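Side-chain contacts in alkyl hydroperoxide reductase AhpD (PDB 6K40), which probably acts as a peroxiredoxin-type antioxidant enzyme of the AhpD-like family, helping the bacterium to remove peroxides: residues A[110-115]-A[123-128]; A[129-134]-A[152-157]; A[137-142]-A[166-171]. All blocks are in the same frame, centred on the assembly; numbering follows the deposited sequence.

Contact 1: A[110-115]-A[123-128]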
loop_
_atom_site.group_PDB
_atom_site.type_symbol
_atom_site.label_atom_id
_atom_site.label_comp_id
_atom_site.label_asym_id
_atom_site.label_seq_id
_atom_site.Cartn_x
_atom_site.Cartn_y
_atom_site.Cartn_z
ATOM N N ALA A 110 -14.065 -1.159 -1.416
ATOM C CA ALA A 110 -12.851 -1.078 -0.609
ATOM C C ALA A 110 -11.835 -2.135 -1.019
ATOM O O ALA A 110 -10.626 -1.883 -0.980
ATOM C CB ALA A 110 -13.192 -1.215 0.874
ATOM N N VAL A 111 -12.307 -3.322 -1.413
ATOM C CA VAL A 111 -11.400 -4.386 -1.837
ATOM C C VAL A 111 -10.607 -3.943 -3.060
ATOM O O VAL A 111 -9.382 -4.118 -3.132
ATOM C CB VAL A 111 -12.190 -5.677 -2.114
ATOM C CG1 VAL A 111 -11.411 -6.596 -3.053
ATOM C CG2 VAL A 111 -12.533 -6.379 -0.811
ATOM N N LYS A 112 -11.301 -3.355 -4.038
ATOM C CA LYS A 112 -10.646 -2.870 -5.248
ATOM C C LYS A 112 -9.650 -1.761 -4.932
ATOM O O LYS A 112 -8.552 -1.726 -5.500
ATOM C CB LYS A 112 -11.707 -2.387 -6.235
ATOM C CG LYS A 112 -11.191 -1.692 -7.474
ATOM C CD LYS A 112 -12.367 -1.058 -8.202
ATOM C CE LYS A 112 -11.976 -0.472 -9.541
ATOM N NZ LYS A 112 -13.102 0.299 -10.128
ATOM N N ALA A 113 -10.009 -0.848 -4.026
ATOM C CA ALA A 113 -9.092 0.229 -3.664
ATOM C C ALA A 113 -7.837 -0.324 -3.001
ATOM O O ALA A 113 -6.714 0.066 -3.346
ATOM C CB ALA A 113 -9.794 1.232 -2.749
ATOM N N ASP A 114 -8.011 -1.248 -2.050
ATOM C CA ASP A 114 -6.863 -1.852 -1.381
ATOM C C ASP A 114 -5.971 -2.588 -2.371
ATOM O O ASP A 114 -4.740 -2.497 -2.295
ATOM C CB ASP A 114 -7.328 -2.812 -0.284
ATOM C CG ASP A 114 -8.018 -2.105 0.864
ATOM O OD1 ASP A 114 -7.902 -0.866 0.958
ATOM O OD2 ASP A 114 -8.676 -2.790 1.679
ATOM N N ALA A 115 -6.572 -3.307 -3.321
ATOM C CA ALA A 115 -5.775 -4.053 -4.289
ATOM C C ALA A 115 -5.018 -3.114 -5.220
ATOM O O ALA A 115 -3.819 -3.293 -5.457
ATOM C CB ALA A 115 -6.669 -5.001 -5.090
ATOM N N ALA A 123 -5.791 -6.704 -9.238
ATOM C CA ALA A 123 -7.151 -6.296 -8.941
ATOM C C ALA A 123 -8.036 -6.696 -10.111
ATOM O O ALA A 123 -7.556 -6.965 -11.217
ATOM C CB ALA A 123 -7.243 -4.787 -8.694
ATOM N N GLU A 124 -9.338 -6.732 -9.862
ATOM C CA GLU A 124 -10.300 -7.014 -10.922
ATOM C C GLU A 124 -10.775 -5.670 -11.457
ATOM O O GLU A 124 -11.644 -5.020 -10.873
ATOM C CB GLU A 124 -11.434 -7.898 -10.417
ATOM C CG GLU A 124 -11.141 -9.380 -10.645
ATOM C CD GLU A 124 -11.823 -10.286 -9.644
ATOM O OE1 GLU A 124 -11.116 -11.090 -8.997
ATOM O OE2 GLU A 124 -13.063 -10.202 -9.513
ATOM N N LEU A 125 -10.185 -5.258 -12.575
ATOM C CA LEU A 125 -10.372 -3.946 -13.170
ATOM C C LEU A 125 -10.972 -4.101 -14.561
ATOM O O LEU A 125 -10.762 -5.117 -15.233
ATOM C CB LEU A 125 -9.045 -3.187 -13.272
ATOM C CG LEU A 125 -8.321 -2.850 -11.974
ATOM C CD1 LEU A 125 -7.071 -2.053 -12.289
ATOM C CD2 LEU A 125 -9.241 -2.073 -11.066
ATOM N N SER A 126 -11.744 -3.102 -14.982
ATOM C CA SER A 126 -12.221 -3.076 -16.355
ATOM C C SER A 126 -11.040 -2.909 -17.312
ATOM O O SER A 126 -9.905 -2.660 -16.902
ATOM C CB SER A 126 -13.227 -1.944 -16.546
ATOM O OG SER A 126 -12.575 -0.684 -16.582
ATOM N N GLU A 127 -11.315 -3.007 -18.612
ATOM C CA GLU A 127 -10.216 -2.889 -19.564
ATOM C C GLU A 127 -9.735 -1.446 -19.630
ATOM O O GLU A 127 -8.534 -1.183 -19.798
ATOM C CB GLU A 127 -10.659 -3.342 -20.955
ATOM C CG GLU A 127 -10.489 -4.807 -21.298
ATOM C CD GLU A 127 -11.530 -5.215 -22.310
ATOM O OE1 GLU A 127 -11.401 -6.301 -22.915
ATOM O OE2 GLU A 127 -12.506 -4.444 -22.446
ATOM N N ARG A 128 -10.657 -0.501 -19.437
ATOM C CA ARG A 128 -10.276 0.902 -19.392
ATOM C C ARG A 128 -9.451 1.204 -18.151
ATOM O O ARG A 128 -8.450 1.925 -18.228
ATOM C CB ARG A 128 -11.525 1.777 -19.440
ATOM C CG ARG A 128 -11.273 3.221 -19.070
ATOM C CD ARG A 128 -12.578 3.947 -18.893
ATOM N NE ARG A 128 -13.020 4.559 -20.137
ATOM C CZ ARG A 128 -13.214 5.862 -20.290
ATOM N NH1 ARG A 128 -13.001 6.682 -19.270
ATOM N NH2 ARG A 128 -13.621 6.340 -21.459
#

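Contact 2: A[129-134]-A[152-157]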
loop_
_atom_site.group_PDB
_atom_site.type_symbol
_atom_site.label_atom_id
_atom_site.label_comp_id
_atom_site.label_asym_id
_atom_site.label_seq_id
_atom_site.Cartn_x
_atom_site.Cartn_y
_atom_site.Cartn_z
ATOM N N GLU A 129 -9.847 0.651 -17.001
ATOM C CA GLU A 129 -9.069 0.855 -15.783
ATOM C C GLU A 129 -7.683 0.243 -15.919
ATOM O O GLU A 129 -6.694 0.824 -15.463
ATOM C CB GLU A 129 -9.805 0.269 -14.578
ATOM C CG GLU A 129 -11.086 1.008 -14.217
ATOM C CD GLU A 129 -11.961 0.235 -13.246
ATOM O OE1 GLU A 129 -11.926 -1.017 -13.268
ATOM O OE2 GLU A 129 -12.695 0.880 -12.467
ATOM N N GLN A 130 -7.592 -0.929 -16.554
ATOM C CA GLN A 130 -6.295 -1.555 -16.782
ATOM C C GLN A 130 -5.408 -0.681 -17.655
ATOM O O GLN A 130 -4.225 -0.482 -17.354
ATOM C CB GLN A 130 -6.481 -2.924 -17.428
ATOM C CG GLN A 130 -7.043 -3.977 -16.506
ATOM C CD GLN A 130 -7.305 -5.281 -17.222
ATOM O OE1 GLN A 130 -6.405 -5.856 -17.835
ATOM N NE2 GLN A 130 -8.542 -5.757 -17.152
ATOM N N ALA A 131 -5.960 -0.168 -18.761
ATOM C CA ALA A 131 -5.181 0.699 -19.640
ATOM C C ALA A 131 -4.717 1.948 -18.903
ATOM O O ALA A 131 -3.550 2.351 -19.007
ATOM C CB ALA A 131 -5.999 1.070 -20.876
ATOM N N MET A 132 -5.622 2.578 -18.152
ATOM C CA MET A 132 -5.264 3.792 -17.427
ATOM C C MET A 132 -4.199 3.511 -16.376
ATOM O O MET A 132 -3.280 4.315 -16.187
ATOM C CB MET A 132 -6.511 4.415 -16.798
ATOM C CG MET A 132 -7.459 5.026 -17.822
ATOM S SD MET A 132 -8.970 5.702 -17.109
ATOM C CE MET A 132 -8.349 7.224 -16.393
ATOM N N CYS A 133 -4.279 2.354 -15.707
ATOM C CA CYS A 133 -3.315 2.051 -14.655
ATOM C C CYS A 133 -1.952 1.703 -15.236
ATOM O O CYS A 133 -0.920 2.116 -14.697
ATOM C CB CYS A 133 -3.826 0.900 -13.784
ATOM S SG CYS A 133 -5.175 1.313 -12.649
ATOM N N ALA A 134 -1.928 0.974 -16.353
ATOM C CA ALA A 134 -0.661 0.693 -17.022
ATOM C C ALA A 134 -0.009 1.975 -17.516
ATOM O O ALA A 134 1.207 2.160 -17.371
ATOM C CB ALA A 134 -0.879 -0.280 -18.182
ATOM N N ALA A 152 -2.584 4.437 -27.588
ATOM C CA ALA A 152 -3.520 3.551 -28.281
ATOM C C ALA A 152 -4.483 2.829 -27.344
ATOM O O ALA A 152 -5.691 2.815 -27.639
ATOM C CB ALA A 152 -2.739 2.563 -29.153
ATOM N N PRO A 153 -4.050 2.213 -26.232
ATOM C CA PRO A 153 -5.042 1.589 -25.335
ATOM C C PRO A 153 -6.041 2.582 -24.768
ATOM O O PRO A 153 -7.240 2.280 -24.697
ATOM C CB PRO A 153 -4.171 0.963 -24.236
ATOM C CG PRO A 153 -2.830 0.788 -24.867
ATOM C CD PRO A 153 -2.673 1.970 -25.762
ATOM N N LEU A 154 -5.575 3.771 -24.374
ATOM C CA LEU A 154 -6.473 4.788 -23.838
ATOM C C LEU A 154 -7.566 5.134 -24.841
ATOM O O LEU A 154 -8.745 5.236 -24.478
ATOM C CB LEU A 154 -5.678 6.035 -23.449
ATOM C CG LEU A 154 -4.567 5.834 -22.413
ATOM C CD1 LEU A 154 -3.865 7.153 -22.101
ATOM C CD2 LEU A 154 -5.110 5.200 -21.138
ATOM N N ARG A 155 -7.195 5.321 -26.108
ATOM C CA ARG A 155 -8.197 5.576 -27.135
ATOM C C ARG A 155 -9.079 4.357 -27.371
ATOM O O ARG A 155 -10.263 4.507 -27.694
ATOM C CB ARG A 155 -7.519 6.015 -28.434
ATOM C CG ARG A 155 -6.901 7.401 -28.351
ATOM C CD ARG A 155 -6.542 7.951 -29.722
ATOM N NE ARG A 155 -6.196 9.368 -29.646
ATOM C CZ ARG A 155 -4.976 9.855 -29.850
ATOM N NH1 ARG A 155 -3.976 9.040 -30.146
ATOM N NH2 ARG A 155 -4.759 11.160 -29.755
ATOM N N ALA A 156 -8.541 3.147 -27.191
ATOM C CA ALA A 156 -9.370 1.957 -27.349
ATOM C C ALA A 156 -10.410 1.860 -26.243
ATOM O O ALA A 156 -11.459 1.233 -26.430
ATOM C CB ALA A 156 -8.501 0.700 -27.379
ATOM N N ALA A 157 -10.131 2.458 -25.089
ATOM C CA ALA A 157 -11.060 2.499 -23.971
ATOM C C ALA A 157 -12.058 3.646 -24.066
ATOM O O ALA A 157 -12.835 3.850 -23.128
ATOM C CB ALA A 157 -10.285 2.597 -22.655
#

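Contact 3: A[137-142]-A[166-171]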
loop_
_atom_site.group_PDB
_atom_site.type_symbol
_atom_site.label_atom_id
_atom_site.label_comp_id
_atom_site.label_asym_id
_atom_site.label_seq_id
_atom_site.Cartn_x
_atom_site.Cartn_y
_atom_site.Cartn_z
ATOM N N GLU A 137 1.383 3.871 -14.510
ATOM C CA GLU A 137 2.604 3.255 -14.011
ATOM C C GLU A 137 3.785 3.563 -14.918
ATOM O O GLU A 137 4.875 3.898 -14.436
ATOM C CB GLU A 137 2.414 1.746 -13.868
ATOM C CG GLU A 137 3.676 1.013 -13.448
ATOM C CD GLU A 137 3.389 -0.182 -12.564
ATOM O OE1 GLU A 137 2.257 -0.288 -12.048
ATOM O OE2 GLU A 137 4.300 -1.015 -12.383
ATOM N N LYS A 138 3.593 3.469 -16.235
ATOM C CA LYS A 138 4.698 3.762 -17.138
ATOM C C LYS A 138 5.123 5.222 -17.033
ATOM O O LYS A 138 6.323 5.524 -16.991
ATOM C CB LYS A 138 4.330 3.413 -18.580
ATOM C CG LYS A 138 5.556 3.215 -19.458
ATOM C CD LYS A 138 5.250 3.303 -20.943
ATOM C CE LYS A 138 6.529 3.561 -21.732
ATOM N NZ LYS A 138 6.462 3.072 -23.135
ATOM N N LEU A 139 4.155 6.144 -16.978
ATOM C CA LEU A 139 4.487 7.564 -16.908
ATOM C C LEU A 139 5.141 7.926 -15.581
ATOM O O LEU A 139 5.951 8.860 -15.526
ATOM C CB LEU A 139 3.236 8.413 -17.141
ATOM C CG LEU A 139 3.433 9.926 -17.293
ATOM C CD1 LEU A 139 4.452 10.246 -18.376
ATOM C CD2 LEU A 139 2.112 10.616 -17.588
ATOM N N THR A 140 4.815 7.200 -14.510
ATOM C CA THR A 140 5.448 7.463 -13.223
ATOM C C THR A 140 6.863 6.898 -13.169
ATOM O O THR A 140 7.787 7.577 -12.706
ATOM C CB THR A 140 4.606 6.879 -12.088
ATOM O OG1 THR A 140 3.315 7.499 -12.079
ATOM C CG2 THR A 140 5.283 7.117 -10.741
ATOM N N LEU A 141 7.054 5.667 -13.640
ATOM C CA LEU A 141 8.327 4.986 -13.444
ATOM C C LEU A 141 9.314 5.202 -14.582
ATOM O O LEU A 141 10.525 5.235 -14.336
ATOM C CB LEU A 141 8.090 3.484 -13.264
ATOM C CG LEU A 141 7.280 3.070 -12.035
ATOM C CD1 LEU A 141 7.157 1.554 -11.964
ATOM C CD2 LEU A 141 7.914 3.620 -10.767
ATOM N N ARG A 142 8.840 5.370 -15.814
ATOM C CA ARG A 142 9.713 5.494 -16.983
ATOM C C ARG A 142 9.260 6.644 -17.875
ATOM O O ARG A 142 8.907 6.437 -19.040
ATOM C CB ARG A 142 9.744 4.183 -17.767
ATOM C CG ARG A 142 10.350 3.011 -17.011
ATOM C CD ARG A 142 10.165 1.705 -17.768
ATOM N NE ARG A 142 8.797 1.198 -17.681
ATOM C CZ ARG A 142 8.066 0.832 -18.729
ATOM N NH1 ARG A 142 8.567 0.916 -19.956
ATOM N NH2 ARG A 142 6.832 0.378 -18.552
ATOM N N GLU A 166 -6.436 15.341 -19.535
ATOM C CA GLU A 166 -6.759 15.401 -18.112
ATOM C C GLU A 166 -6.073 14.281 -17.338
ATOM O O GLU A 166 -5.544 14.507 -16.245
ATOM C CB GLU A 166 -8.274 15.336 -17.921
ATOM C CG GLU A 166 -8.739 15.582 -16.491
ATOM C CD GLU A 166 -10.225 15.895 -16.403
ATOM O OE1 GLU A 166 -10.937 15.212 -15.635
ATOM O OE2 GLU A 166 -10.682 16.826 -17.105
ATOM N N ALA A 167 -6.069 13.064 -17.890
ATOM C CA ALA A 167 -5.441 11.937 -17.206
ATOM C C ALA A 167 -3.934 12.128 -17.095
ATOM O O ALA A 167 -3.338 11.833 -16.051
ATOM C CB ALA A 167 -5.763 10.634 -17.934
ATOM N N VAL A 168 -3.300 12.601 -18.171
ATOM C CA VAL A 168 -1.870 12.885 -18.126
ATOM C C VAL A 168 -1.577 13.937 -17.065
ATOM O O VAL A 168 -0.629 13.803 -16.278
ATOM C CB VAL A 168 -1.369 13.321 -19.516
ATOM C CG1 VAL A 168 0.067 13.802 -19.438
ATOM C CG2 VAL A 168 -1.489 12.180 -20.504
ATOM N N GLN A 169 -2.397 14.991 -17.020
ATOM C CA GLN A 169 -2.235 16.022 -16.004
ATOM C C GLN A 169 -2.359 15.446 -14.601
ATOM O O GLN A 169 -1.591 15.809 -13.710
ATOM C CB GLN A 169 -3.270 17.125 -16.211
ATOM C CG GLN A 169 -2.753 18.343 -16.942
ATOM C CD GLN A 169 -3.867 19.289 -17.317
ATOM O OE1 GLN A 169 -3.801 20.484 -17.032
ATOM N NE2 GLN A 169 -4.904 18.761 -17.957
ATOM N N VAL A 170 -3.319 14.549 -14.385
ATOM C CA VAL A 170 -3.521 13.993 -13.048
ATOM C C VAL A 170 -2.327 13.133 -12.637
ATOM O O VAL A 170 -1.821 13.239 -11.511
ATOM C CB VAL A 170 -4.842 13.207 -12.990
ATOM C CG1 VAL A 170 -4.924 12.381 -11.712
ATOM C CG2 VAL A 170 -6.020 14.165 -13.089
ATOM N N ILE A 171 -1.859 12.269 -13.542
ATOM C CA ILE A 171 -0.707 11.421 -13.233
ATOM C C ILE A 171 0.507 12.279 -12.889
ATOM O O ILE A 171 1.197 12.047 -11.883
ATOM C CB ILE A 171 -0.408 10.467 -14.404
ATOM C CG1 ILE A 171 -1.550 9.464 -14.579
ATOM C CG2 ILE A 171 0.920 9.747 -14.179
ATOM C CD1 ILE A 171 -1.656 8.889 -15.984
#

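Contact 1: A[110-115]-A[123-128]
K112 and L125, and beside them A115 and A123, meet through aliphatic carbon alone, so no flat group offers a face or an edge to the other segment. The extended chain of K112 runs past the branched end of L125 at a slant. Its CE sits 3.5 Å from CD2 of L125, and its CG lies 4.1 Å from the same methyl, which therefore rests against two carbons of the lysine. K112 CG stands anti to the backbone N (chi1 173°), and with the rest of the chain straight the methylenes leave helix 110-118 across the leucine. The ammonium is carried beyond L125 to a salt bridge with E129, in the first turn of helix 127-141. The two segments thus form the connection between consecutive helices of the all-helical AhpD-like fold, with 123-126 as the extended approach to the second helix. S126 is the N-cap of that helix, its OG capping the backbone N of E129. At the other end of the contact A115 and A123 point at each other, CB to CB 3.7 Å, and their CA atoms come within 5.3 Å. V116 and W120 add apolar surface around L125. On the subunit interface A115 also packs against V93 of the second subunit, within a Cys-Val-Tyr-Cys (CxxC) sequence that in AhpD relatives is the redox-active pair, and probably here too.

Contact 2: A[129-134]-A[152-157]
In L154, CG stands opposite the carbonyl carbon (chi1 -58°) and the branch swings out of helix 151-156 to place CD2 over the backbone of A131 and M132. M132 takes the same first torsion, which lays its CG beside that methyl; the two side chains pass at about a right angle. The L154 methyl is the wedge of the contact. Its CD2 lies 3.9 Å from A131 O and also touches M132 CA, so it leans on main chain as much as on side chain. On the side-chain part, the same CD2 stands 4.1 Å from M132 CG. Beside this methyl, A131 and P153 direct their CB atoms at one another, 3.8 Å apart, and the absence of anything longer at A131 lets its CA come within 5.8 Å of P153 CA. P153 stands in the first turn of its helix, where the missing N-H costs no helical hydrogen bond, and it lies on the solvent side; L154 and M132 are buried, with M132 also reaching L82 of helix 76-90. Past the last turn of helix 151-156, A157 O accepts a hydrogen bond from R128 NE and ties that end back to the start of helix 127-141. The local axes approach to 8.9 Å at 154° between their directions. This is antiparallel packing of two consecutive helices, one long and one short, a helical hairpin with a long connection in this all-helical fold.

Contact 3: A[137-142]-A[166-171]
T140 OG1 has two hydrogen-bond partners while it lies 3.9 Å from I171 CG2: it is hydrogen-bonded to A136 O, one turn back in its own helix, and to N175 ND2. The same amide nitrogen of N175 also bonds to I171 O, so a single asparagine links helix 127-141 to helix 161-184. These are two long helices of the AhpD-like helical bundle; locally their axes cross at -43° and come no closer than 10.6 Å. The wide spacing is filled by branched side chains. T140 has OG1 beside its backbone N and opposite the carbonyl carbon (chi1 -61°), a torsion that lets the hydroxyl reach back to A136. With these two bonds the buried hydroxyl is satisfied despite the methyl of I171 alongside it. L139 carries the apolar half of the contact. Its CG points away from the backbone N (chi1 -172°), and the branch leans obliquely over I171. There CG2 of I171 meets CB and CG of L139 at 4.0 Å each and CD2 at 3.7 Å. I171 is buried further by Y135 and A136, and M146 packs on L139. E137, whose CB points away from helix 161-184, takes a hydrogen bond from W120 NE1 on its OE1 and forms salt bridges through OE2 with R121 and with R91 of the second subunit. At the partly exposed margin, L139 CD2 stands 4.2 Å from V168 CG1.

Helix 127-141 is common to all three contacts: its approach and start serve contact 1, its next turns contact 2 and its last turn contact 3. Contacts 1 and 2, centres about 14 Å apart, touch directly: besides the K112 salt bridge, Q130 NE2 probably bonds to L125 O (3.0 Å) and L125 CD1 packs on C133 SG (3.9 Å). Contacts 2 and 3, centres about 12 Å apart, interlock along the chain. Contacts 1 and 3 stay about 8 Å apart at their nearest atoms, yet both reach the probable redox site of the second subunit, contact 1 at V93 of its CxxC sequence and contact 3 at the adjoining R91; no other chain touches contact 2.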